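Local coordinates for protein putative chorismate mutase (Yersinia pestis biovar Microtus str. 91001, PDB 2GBB) that catalyses the Claisen rearrangement of chorismate to prephenate as a secreted, all-helical chorismate mutase that forms a two-chain assembly, at residues A[15-20]-A[71-76]; A[23-28]-A[75-80]. All blocks are in the same frame, centred on the assembly; numbering follows the deposited sequence.

Contact 1. Residues A[15-20]-A[71-76]; sequences SYMKDV and AIQYRY. With SO4 (sulfate ion), chain F.
Part of the substrate pocket of this all-helical chorismate mutase is probably formed where helix 17-26 packs on the long helix 55-82, with Met17 and Gln73 as the nearest pair of backbones (CA to CA 6.3 Å). Lys18 crosses Tyr76 at about a right angle and lays its CG over one face of the phenol, 3.6 Å from the ring centroid and 16° off the ring normal, a CH-pi contact. With CG anti to the backbone N (chi1 -176°) and the rest of the chain extended, the ammonium runs past the ring to a sulfate, probably from the crystallisation liquor. Lys18 NZ bonds sulfate O2 at 3.0 Å and sulfate O1 at 3.1 Å, while Tyr76 OH also bonds sulfate O1, which lies at the edge of the ring and in its plane. Glu85 forms a salt bridge with the same ammonium.

One turn earlier on helix 55-82 lies Gln73, probably a substrate-binding residue, as are Ala71 and Ile72. Gln73 CG rests 3.5 Å from Met17 O, and Gln73 OE1 meets Val20 CG1 at 3.5 Å. That amide oxygen accepts a hydrogen bond from Lys24, and Gln73 NE2 donates one to a bound citrate, probably also from the liquor. Beside it, the CG2 branch of Ile72 touches CB of selenomethionine Met17 at 3.9 Å, whereas the selenium end of Met17 turns away from helix 55-82.

Contact 2. Residues A[23-28]-A[75-80]; sequences YKAENH and RYRADW. With SO4 (sulfate ion), chain F.
Lys24 meets Arg77 through CB and its backbone carbonyl: Lys24 CB lies 4.0 Å from Arg77 NH1, and the extended chain beyond it leads away toward the probable substrate site, where NZ bonds Ile31 O. Ala25 makes the main approach. Its CB points at helix 55-82 and touches Arg77 CD at 3.5 Å, while Ala25 CA sits over one face of the Arg77 guanidinium, 3.5 Å above its plane and toward the rim. Ala25 CB also reaches Trp80 CE3, on the six-membered ring, at 4.0 Å. Bends in the arginine chain at chi2 and chi3 bring the guanidinium across to the C-terminal end of helix 17-26, where Arg77 NH1 donates to Leu29 O.

Asn27 ties the last turn together: Asn27 ND2 donates to Tyr23 O at 2.8 Å with an N-H...O angle of 147°. His28 then leaves the helix with positive phi (56°) in a Schellman motif, and His28 N bonds Ala25 O at 3.1 Å. The turn brings His28 CA to 4.1 Å from Arg77 NH2.

No hydrogen bond crosses between the two segments, which meet by van der Waals contact at the C-terminal end of helix 17-26. On helix 55-82, Trp80 also packs on Lys18 and Ala21 of helix 17-26, and Arg77 lies against Tyr74 of the second subunit.

Overall arrangement
Both contacts join helix 17-26 to helix 55-82, and their centres are about 8 Å apart. Contact 1 comes first on each helix, with contact 2 further along both, so along this interface the two helices advance in the same general sense; the segments 71-76 and 75-80 share Arg75 and Tyr76. The contacts are linked directly between Gln73 OE1 and Lys24 NZ (2.8 Å, a probable hydrogen bond), and Lys24, like Gln73, probably binds substrate. The interface thus runs from a buried part that probably lines the pocket to a partly buried end, and both contacts also border the second subunit.

Contact 1. Residues A[15-20]-A[71-76]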
ATOM      1  N   SER A  15       8.564  -4.800  13.126  1.00 26.33           N
ATOM      2  CA  SER A  15       9.727  -3.979  12.686  1.00 26.85           C
ATOM      3  C   SER A  15      10.476  -4.559  11.453  1.00 26.16           C
ATOM      4  O   SER A  15      11.240  -3.869  10.849  1.00 27.14           O
ATOM      5  CB  SER A  15      10.735  -3.784  13.829  1.00 27.41           C
ATOM      6  OG  SER A  15      11.296  -5.042  14.165  1.00 31.26           O
ATOM      7  N   TYR A  16      10.283  -5.827  11.129  1.00 26.44           N
ATOM      8  CA  TYR A  16      10.877  -6.472   9.956  1.00 25.84           C
ATOM      9  C   TYR A  16      10.115  -6.274   8.650  1.00 24.10           C
ATOM     10  O   TYR A  16      10.562  -6.696   7.612  1.00 22.69           O
ATOM     11  CB  TYR A  16      11.029  -7.985  10.207  1.00 26.66           C
ATOM     12  CG  TYR A  16      12.130  -8.220  11.194  1.00 29.59           C
ATOM     13  CD1 TYR A  16      13.460  -7.995  10.821  1.00 34.21           C
ATOM     14  CD2 TYR A  16      11.860  -8.586  12.517  1.00 30.89           C
ATOM     15  CE1 TYR A  16      14.514  -8.124  11.744  1.00 32.82           C
ATOM     16  CE2 TYR A  16      12.925  -8.750  13.449  1.00 32.24           C
ATOM     17  CZ  TYR A  16      14.234  -8.501  13.047  1.00 31.55           C
ATOM     18  OH  TYR A  16      15.301  -8.624  13.949  1.00 32.43           O
HETATM   19  N   MSE A  17       8.952  -5.660   8.701  1.00 23.77           N
HETATM   20  CA  MSE A  17       8.065  -5.687   7.542  1.00 22.52           C
HETATM   21  C   MSE A  17       8.445  -4.670   6.474  1.00 23.19           C
HETATM   22  O   MSE A  17       8.110  -4.829   5.286  1.00 20.94           O
HETATM   23  CB  MSE A  17       6.629  -5.506   8.002  1.00 23.69           C
HETATM   24  CG  MSE A  17       6.170  -6.659   8.900  1.00 20.77           C
HETATM   25 SE   MSE A  17       6.452  -8.393   8.057  0.60 21.22          SE
HETATM   26  CE  MSE A  17       6.034  -9.401   9.593  1.00 21.36           C
ATOM     27  N   LYS A  18       9.185  -3.645   6.892  1.00 22.98           N
ATOM     28  CA  LYS A  18       9.797  -2.740   5.924  1.00 24.43           C
ATOM     29  C   LYS A  18      10.753  -3.532   5.039  1.00 23.98           C
ATOM     30  O   LYS A  18      10.715  -3.357   3.831  1.00 23.97           O
ATOM     31  CB  LYS A  18      10.484  -1.526   6.571  1.00 24.07           C
ATOM     32  CG  LYS A  18      11.031  -0.523   5.507  1.00 26.52           C
ATOM     33  CD  LYS A  18      11.992   0.467   6.130  1.00 29.64           C
ATOM     34  CE  LYS A  18      12.434   1.575   5.145  1.00 30.69           C
ATOM     35  NZ  LYS A  18      13.153   2.628   5.970  1.00 30.10           N
ATOM     36  N   ASP A  19      11.567  -4.426   5.610  1.00 23.94           N
ATOM     37  CA  ASP A  19      12.444  -5.255   4.763  1.00 24.12           C
ATOM     38  C   ASP A  19      11.681  -6.157   3.814  1.00 23.76           C
ATOM     39  O   ASP A  19      12.148  -6.364   2.680  1.00 23.61           O
ATOM     40  CB  ASP A  19      13.336  -6.154   5.591  1.00 24.98           C
ATOM     41  CG  ASP A  19      14.468  -5.369   6.261  1.00 28.36           C
ATOM     42  OD1 ASP A  19      15.369  -4.913   5.560  1.00 30.21           O
ATOM     43  OD2 ASP A  19      14.407  -5.171   7.468  1.00 29.80           O
ATOM     44  N   VAL A  20      10.558  -6.722   4.282  1.00 22.10           N
ATOM     45  CA  VAL A  20       9.759  -7.623   3.429  1.00 21.41           C
ATOM     46  C   VAL A  20       9.174  -6.814   2.285  1.00 21.60           C
ATOM     47  O   VAL A  20       9.250  -7.222   1.147  1.00 22.34           O
ATOM     48  CB  VAL A  20       8.643  -8.368   4.230  1.00 22.47           C
ATOM     49  CG1 VAL A  20       7.806  -9.289   3.298  1.00 19.89           C
ATOM     50  CG2 VAL A  20       9.237  -9.199   5.426  1.00 20.94           C
ATOM     51  N   ALA A  71      -0.554  -4.280   5.857  1.00 22.93           N
ATOM     52  CA  ALA A  71      -0.889  -2.856   5.893  1.00 22.30           C
ATOM     53  C   ALA A  71       0.419  -2.021   5.819  1.00 22.61           C
ATOM     54  O   ALA A  71       0.556  -1.083   5.033  1.00 22.61           O
ATOM     55  CB  ALA A  71      -1.739  -2.529   7.153  1.00 21.48           C
ATOM     56  N   ILE A  72       1.402  -2.403   6.613  1.00 23.83           N
ATOM     57  CA  ILE A  72       2.688  -1.719   6.650  1.00 23.69           C
ATOM     58  C   ILE A  72       3.383  -1.747   5.295  1.00 23.74           C
ATOM     59  O   ILE A  72       3.892  -0.706   4.794  1.00 23.09           O
ATOM     60  CB  ILE A  72       3.587  -2.380   7.697  1.00 24.08           C
ATOM     61  CG1 ILE A  72       3.099  -2.013   9.113  1.00 26.60           C
ATOM     62  CG2 ILE A  72       5.046  -2.001   7.432  1.00 22.45           C
ATOM     63  CD1 ILE A  72       3.863  -2.717  10.239  1.00 23.96           C
ATOM     64  N   GLN A  73       3.417  -2.954   4.711  1.00 22.30           N
ATOM     65  CA  GLN A  73       4.066  -3.182   3.435  1.00 21.85           C
ATOM     66  C   GLN A  73       3.395  -2.392   2.330  1.00 21.77           C
ATOM     67  O   GLN A  73       4.072  -1.797   1.516  1.00 20.75           O
ATOM     68  CB  GLN A  73       4.050  -4.658   3.072  1.00 21.34           C
ATOM     69  CG  GLN A  73       4.868  -5.562   4.040  1.00 20.84           C
ATOM     70  CD  GLN A  73       4.615  -7.019   3.701  1.00 21.29           C
ATOM     71  OE1 GLN A  73       4.949  -7.363   2.510  1.00 27.98           O
ATOM     72  NE2 GLN A  73       4.007  -7.794   4.481  1.00 14.67           N
ATOM     73  N   TYR A  74       2.068  -2.412   2.299  1.00 21.70           N
ATOM     74  CA  TYR A  74       1.336  -1.657   1.277  1.00 22.15           C
ATOM     75  C   TYR A  74       1.685  -0.152   1.298  1.00 22.33           C
ATOM     76  O   TYR A  74       1.908   0.469   0.256  1.00 22.39           O
ATOM     77  CB  TYR A  74      -0.161  -1.786   1.547  1.00 20.82           C
ATOM     78  CG  TYR A  74      -0.823  -3.005   0.920  1.00 23.05           C
ATOM     79  CD1 TYR A  74      -0.590  -3.341  -0.413  1.00 20.49           C
ATOM     80  CD2 TYR A  74      -1.651  -3.854   1.710  1.00 21.33           C
ATOM     81  CE1 TYR A  74      -1.194  -4.470  -0.995  1.00 19.45           C
ATOM     82  CE2 TYR A  74      -2.254  -4.970   1.159  1.00 20.95           C
ATOM     83  CZ  TYR A  74      -2.019  -5.271  -0.166  1.00 21.28           C
ATOM     84  OH  TYR A  74      -2.637  -6.371  -0.642  1.00 21.28           O
ATOM     85  N   ARG A  75       1.735   0.384   2.520  1.00 21.94           N
ATOM     86  CA  ARG A  75       2.047   1.757   2.793  1.00 22.77           C
ATOM     87  C   ARG A  75       3.454   2.102   2.351  1.00 22.72           C
ATOM     88  O   ARG A  75       3.640   3.145   1.728  1.00 22.29           O
ATOM     89  CB  ARG A  75       1.784   2.054   4.267  1.00 21.82           C
ATOM     90  CG  ARG A  75       0.303   2.258   4.497  1.00 23.94           C
ATOM     91  CD  ARG A  75      -0.119   2.502   5.976  1.00 23.85           C
ATOM     92  NE  ARG A  75      -1.580   2.374   6.052  1.00 23.25           N
ATOM     93  CZ  ARG A  75      -2.247   1.650   6.951  1.00 23.95           C
ATOM     94  NH1 ARG A  75      -1.580   0.989   7.907  1.00 23.89           N
ATOM     95  NH2 ARG A  75      -3.591   1.570   6.890  1.00 21.85           N
ATOM     96  N   TYR A  76       4.428   1.199   2.593  1.00 22.02           N
ATOM     97  CA  TYR A  76       5.760   1.388   2.072  1.00 22.30           C
ATOM     98  C   TYR A  76       5.777   1.370   0.574  1.00 23.09           C
ATOM     99  O   TYR A  76       6.478   2.201  -0.043  1.00 23.68           O
ATOM    100  CB  TYR A  76       6.778   0.370   2.635  1.00 23.38           C
ATOM    101  CG  TYR A  76       7.370   0.815   3.995  1.00 24.33           C
ATOM    102  CD1 TYR A  76       8.302   1.875   4.065  1.00 24.10           C
ATOM    103  CD2 TYR A  76       6.942   0.221   5.175  1.00 21.13           C
ATOM    104  CE1 TYR A  76       8.836   2.303   5.319  1.00 25.39           C
ATOM    105  CE2 TYR A  76       7.487   0.570   6.412  1.00 23.70           C
ATOM    106  CZ  TYR A  76       8.415   1.651   6.488  1.00 25.76           C
ATOM    107  OH  TYR A  76       8.918   2.023   7.731  1.00 26.37           O
TER
HETATM  108  S   SO4 F 200      11.351   4.496   8.369  0.50 49.32           S
HETATM  109  O1  SO4 F 200      10.635   3.759   7.347  0.50 46.22           O
HETATM  110  O2  SO4 F 200      12.597   3.796   8.650  0.50 48.24           O
HETATM  111  O3  SO4 F 200      11.631   5.847   7.883  0.50 48.27           O
HETATM  112  O4  SO4 F 200      10.550   4.603   9.582  0.50 48.61           O

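Contact 2. Residues A[23-28]-A[75-80]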
ATOM      1  N   TYR A  23      11.984  -6.066  -0.215  1.00 22.18           N
ATOM      2  CA  TYR A  23      12.208  -7.311  -1.002  1.00 20.55           C
ATOM      3  C   TYR A  23      11.149  -7.451  -2.120  1.00 20.13           C
ATOM      4  O   TYR A  23      11.447  -7.711  -3.320  1.00 18.99           O
ATOM      5  CB  TYR A  23      12.172  -8.528  -0.026  1.00 21.41           C
ATOM      6  CG  TYR A  23      11.819  -9.823  -0.725  1.00 21.45           C
ATOM      7  CD1 TYR A  23      12.783 -10.508  -1.457  1.00 23.94           C
ATOM      8  CD2 TYR A  23      10.495 -10.325  -0.714  1.00 21.35           C
ATOM      9  CE1 TYR A  23      12.483 -11.655  -2.152  1.00 19.51           C
ATOM     10  CE2 TYR A  23      10.165 -11.484  -1.432  1.00 21.86           C
ATOM     11  CZ  TYR A  23      11.192 -12.155  -2.120  1.00 22.57           C
ATOM     12  OH  TYR A  23      10.958 -13.287  -2.858  1.00 22.85           O
ATOM     13  N   LYS A  24       9.885  -7.233  -1.751  1.00 19.88           N
ATOM     14  CA  LYS A  24       8.795  -7.358  -2.706  1.00 20.17           C
ATOM     15  C   LYS A  24       8.842  -6.275  -3.803  1.00 21.47           C
ATOM     16  O   LYS A  24       8.674  -6.552  -4.985  1.00 21.70           O
ATOM     17  CB  LYS A  24       7.458  -7.375  -1.941  1.00 21.07           C
ATOM     18  CG  LYS A  24       7.237  -8.749  -1.236  1.00 19.26           C
ATOM     19  CD  LYS A  24       5.971  -8.728  -0.318  1.00 20.99           C
ATOM     20  CE  LYS A  24       5.747 -10.067   0.410  1.00 19.15           C
ATOM     21  NZ  LYS A  24       4.454  -9.831   1.270  1.00 15.71           N
ATOM     22  N   ALA A  25       9.072  -5.027  -3.409  1.00 23.17           N
ATOM     23  CA  ALA A  25       9.117  -3.911  -4.369  1.00 24.33           C
ATOM     24  C   ALA A  25      10.220  -4.117  -5.381  1.00 24.87           C
ATOM     25  O   ALA A  25       9.987  -3.965  -6.568  1.00 25.37           O
ATOM     26  CB  ALA A  25       9.300  -2.533  -3.619  1.00 22.87           C
ATOM     27  N   GLU A  26      11.407  -4.490  -4.894  1.00 26.73           N
ATOM     28  CA  GLU A  26      12.616  -4.807  -5.699  1.00 29.06           C
ATOM     29  C   GLU A  26      12.286  -5.830  -6.779  1.00 28.22           C
ATOM     30  O   GLU A  26      12.804  -5.818  -7.909  1.00 27.68           O
ATOM     31  CB  GLU A  26      13.587  -5.499  -4.734  1.00 30.99           C
ATOM     32  CG  GLU A  26      15.063  -5.371  -4.903  1.00 34.55           C
ATOM     33  CD  GLU A  26      15.795  -5.692  -3.565  1.00 35.71           C
ATOM     34  OE1 GLU A  26      16.703  -4.882  -3.205  1.00 43.18           O
ATOM     35  OE2 GLU A  26      15.480  -6.755  -2.871  1.00 42.14           O
ATOM     36  N   ASN A  27      11.434  -6.776  -6.413  1.00 26.04           N
ATOM     37  CA  ASN A  27      11.180  -7.914  -7.307  1.00 24.91           C
ATOM     38  C   ASN A  27       9.856  -7.796  -8.024  1.00 24.36           C
ATOM     39  O   ASN A  27       9.448  -8.724  -8.707  1.00 24.02           O
ATOM     40  CB  ASN A  27      11.284  -9.222  -6.496  1.00 23.63           C
ATOM     41  CG  ASN A  27      12.679  -9.524  -6.167  1.00 22.72           C
ATOM     42  OD1 ASN A  27      13.454  -9.836  -7.072  1.00 22.71           O
ATOM     43  ND2 ASN A  27      13.066  -9.381  -4.878  1.00 22.44           N
ATOM     44  N   HIS A  28       9.178  -6.649  -7.829  1.00 24.99           N
ATOM     45  CA  HIS A  28       7.844  -6.413  -8.396  1.00 24.97           C
ATOM     46  C   HIS A  28       6.859  -7.504  -7.970  1.00 23.86           C
ATOM     47  O   HIS A  28       6.048  -7.969  -8.790  1.00 23.00           O
ATOM     48  CB  HIS A  28       7.905  -6.313  -9.924  1.00 24.54           C
ATOM     49  CG  HIS A  28       8.775  -5.201 -10.422  1.00 31.52           C
ATOM     50  ND1 HIS A  28       9.180  -5.099 -11.738  1.00 37.43           N
ATOM     51  CD2 HIS A  28       9.329  -4.147  -9.782  1.00 34.30           C
ATOM     52  CE1 HIS A  28       9.944  -4.031 -11.883  1.00 35.56           C
ATOM     53  NE2 HIS A  28      10.046  -3.437 -10.713  1.00 36.75           N
ATOM     54  N   ARG A  75       1.735   0.384   2.520  1.00 21.94           N
ATOM     55  CA  ARG A  75       2.047   1.757   2.793  1.00 22.77           C
ATOM     56  C   ARG A  75       3.454   2.102   2.351  1.00 22.72           C
ATOM     57  O   ARG A  75       3.640   3.145   1.728  1.00 22.29           O
ATOM     58  CB  ARG A  75       1.784   2.054   4.267  1.00 21.82           C
ATOM     59  CG  ARG A  75       0.303   2.258   4.497  1.00 23.94           C
ATOM     60  CD  ARG A  75      -0.119   2.502   5.976  1.00 23.85           C
ATOM     61  NE  ARG A  75      -1.580   2.374   6.052  1.00 23.25           N
ATOM     62  CZ  ARG A  75      -2.247   1.650   6.951  1.00 23.95           C
ATOM     63  NH1 ARG A  75      -1.580   0.989   7.907  1.00 23.89           N
ATOM     64  NH2 ARG A  75      -3.591   1.570   6.890  1.00 21.85           N
ATOM     65  N   TYR A  76       4.428   1.199   2.593  1.00 22.02           N
ATOM     66  CA  TYR A  76       5.760   1.388   2.072  1.00 22.30           C
ATOM     67  C   TYR A  76       5.777   1.370   0.574  1.00 23.09           C
ATOM     68  O   TYR A  76       6.478   2.201  -0.043  1.00 23.68           O
ATOM     69  CB  TYR A  76       6.778   0.370   2.635  1.00 23.38           C
ATOM     70  CG  TYR A  76       7.370   0.815   3.995  1.00 24.33           C
ATOM     71  CD1 TYR A  76       8.302   1.875   4.065  1.00 24.10           C
ATOM     72  CD2 TYR A  76       6.942   0.221   5.175  1.00 21.13           C
ATOM     73  CE1 TYR A  76       8.836   2.303   5.319  1.00 25.39           C
ATOM     74  CE2 TYR A  76       7.487   0.570   6.412  1.00 23.70           C
ATOM     75  CZ  TYR A  76       8.415   1.651   6.488  1.00 25.76           C
ATOM     76  OH  TYR A  76       8.918   2.023   7.731  1.00 26.37           O
ATOM     77  N   ARG A  77       5.049   0.427  -0.043  1.00 23.60           N
ATOM     78  CA  ARG A  77       5.078   0.361  -1.532  1.00 23.67           C
ATOM     79  C   ARG A  77       4.589   1.723  -2.101  1.00 21.96           C
ATOM     80  O   ARG A  77       5.179   2.282  -3.020  1.00 21.28           O
ATOM     81  CB  ARG A  77       4.181  -0.758  -2.087  1.00 24.25           C
ATOM     82  CG  ARG A  77       4.656  -2.156  -2.027  1.00 27.18           C
ATOM     83  CD  ARG A  77       5.937  -2.421  -2.838  1.00 26.61           C
ATOM     84  NE  ARG A  77       5.817  -2.773  -4.255  1.00 24.24           N
ATOM     85  CZ  ARG A  77       5.418  -3.944  -4.727  1.00 27.81           C
ATOM     86  NH1 ARG A  77       5.012  -4.885  -3.904  1.00 25.50           N
ATOM     87  NH2 ARG A  77       5.368  -4.160  -6.027  1.00 25.67           N
ATOM     88  N   ALA A  78       3.518   2.244  -1.523  1.00 22.22           N
ATOM     89  CA  ALA A  78       2.929   3.516  -1.965  1.00 21.54           C
ATOM     90  C   ALA A  78       3.955   4.662  -1.878  1.00 22.94           C
ATOM     91  O   ALA A  78       4.244   5.364  -2.879  1.00 22.67           O
ATOM     92  CB  ALA A  78       1.679   3.808  -1.138  1.00 20.83           C
ATOM     93  N   ASP A  79       4.593   4.783  -0.716  1.00 24.04           N
ATOM     94  CA  ASP A  79       5.546   5.870  -0.433  1.00 24.63           C
ATOM     95  C   ASP A  79       6.762   5.887  -1.336  1.00 25.12           C
ATOM     96  O   ASP A  79       7.190   6.960  -1.796  1.00 23.57           O
ATOM     97  CB  ASP A  79       6.023   5.797   1.021  1.00 25.76           C
ATOM     98  CG  ASP A  79       4.990   6.325   2.006  1.00 28.96           C
ATOM     99  OD1 ASP A  79       3.916   6.803   1.597  1.00 29.71           O
ATOM    100  OD2 ASP A  79       5.242   6.245   3.221  1.00 37.29           O
ATOM    101  N   TRP A  80       7.304   4.702  -1.624  1.00 24.83           N
ATOM    102  CA  TRP A  80       8.514   4.627  -2.389  1.00 24.59           C
ATOM    103  C   TRP A  80       8.301   5.004  -3.831  1.00 25.71           C
ATOM    104  O   TRP A  80       9.261   5.378  -4.480  1.00 26.37           O
ATOM    105  CB  TRP A  80       9.110   3.244  -2.324  1.00 25.06           C
ATOM    106  CG  TRP A  80       9.665   2.900  -0.984  1.00 27.09           C
ATOM    107  CD1 TRP A  80      10.298   3.745  -0.084  1.00 28.75           C
ATOM    108  CD2 TRP A  80       9.704   1.591  -0.409  1.00 28.03           C
ATOM    109  NE1 TRP A  80      10.719   3.013   1.023  1.00 31.36           N
ATOM    110  CE2 TRP A  80      10.361   1.697   0.848  1.00 29.84           C
ATOM    111  CE3 TRP A  80       9.256   0.330  -0.843  1.00 28.23           C
ATOM    112  CZ2 TRP A  80      10.551   0.600   1.687  1.00 26.88           C
ATOM    113  CZ3 TRP A  80       9.461  -0.769   0.000  1.00 27.53           C
ATOM    114  CH2 TRP A  80      10.103  -0.614   1.233  1.00 27.22           C
TER
HETATM  115  S   SO4 F 200      11.351   4.496   8.369  0.50 49.32           S
HETATM  116  O1  SO4 F 200      10.635   3.759   7.347  0.50 46.22           O
HETATM  117  O2  SO4 F 200      12.597   3.796   8.650  0.50 48.24           O
HETATM  118  O3  SO4 F 200      11.631   5.847   7.883  0.50 48.27           O
HETATM  119  O4  SO4 F 200      10.550   4.603   9.582  0.50 48.61           O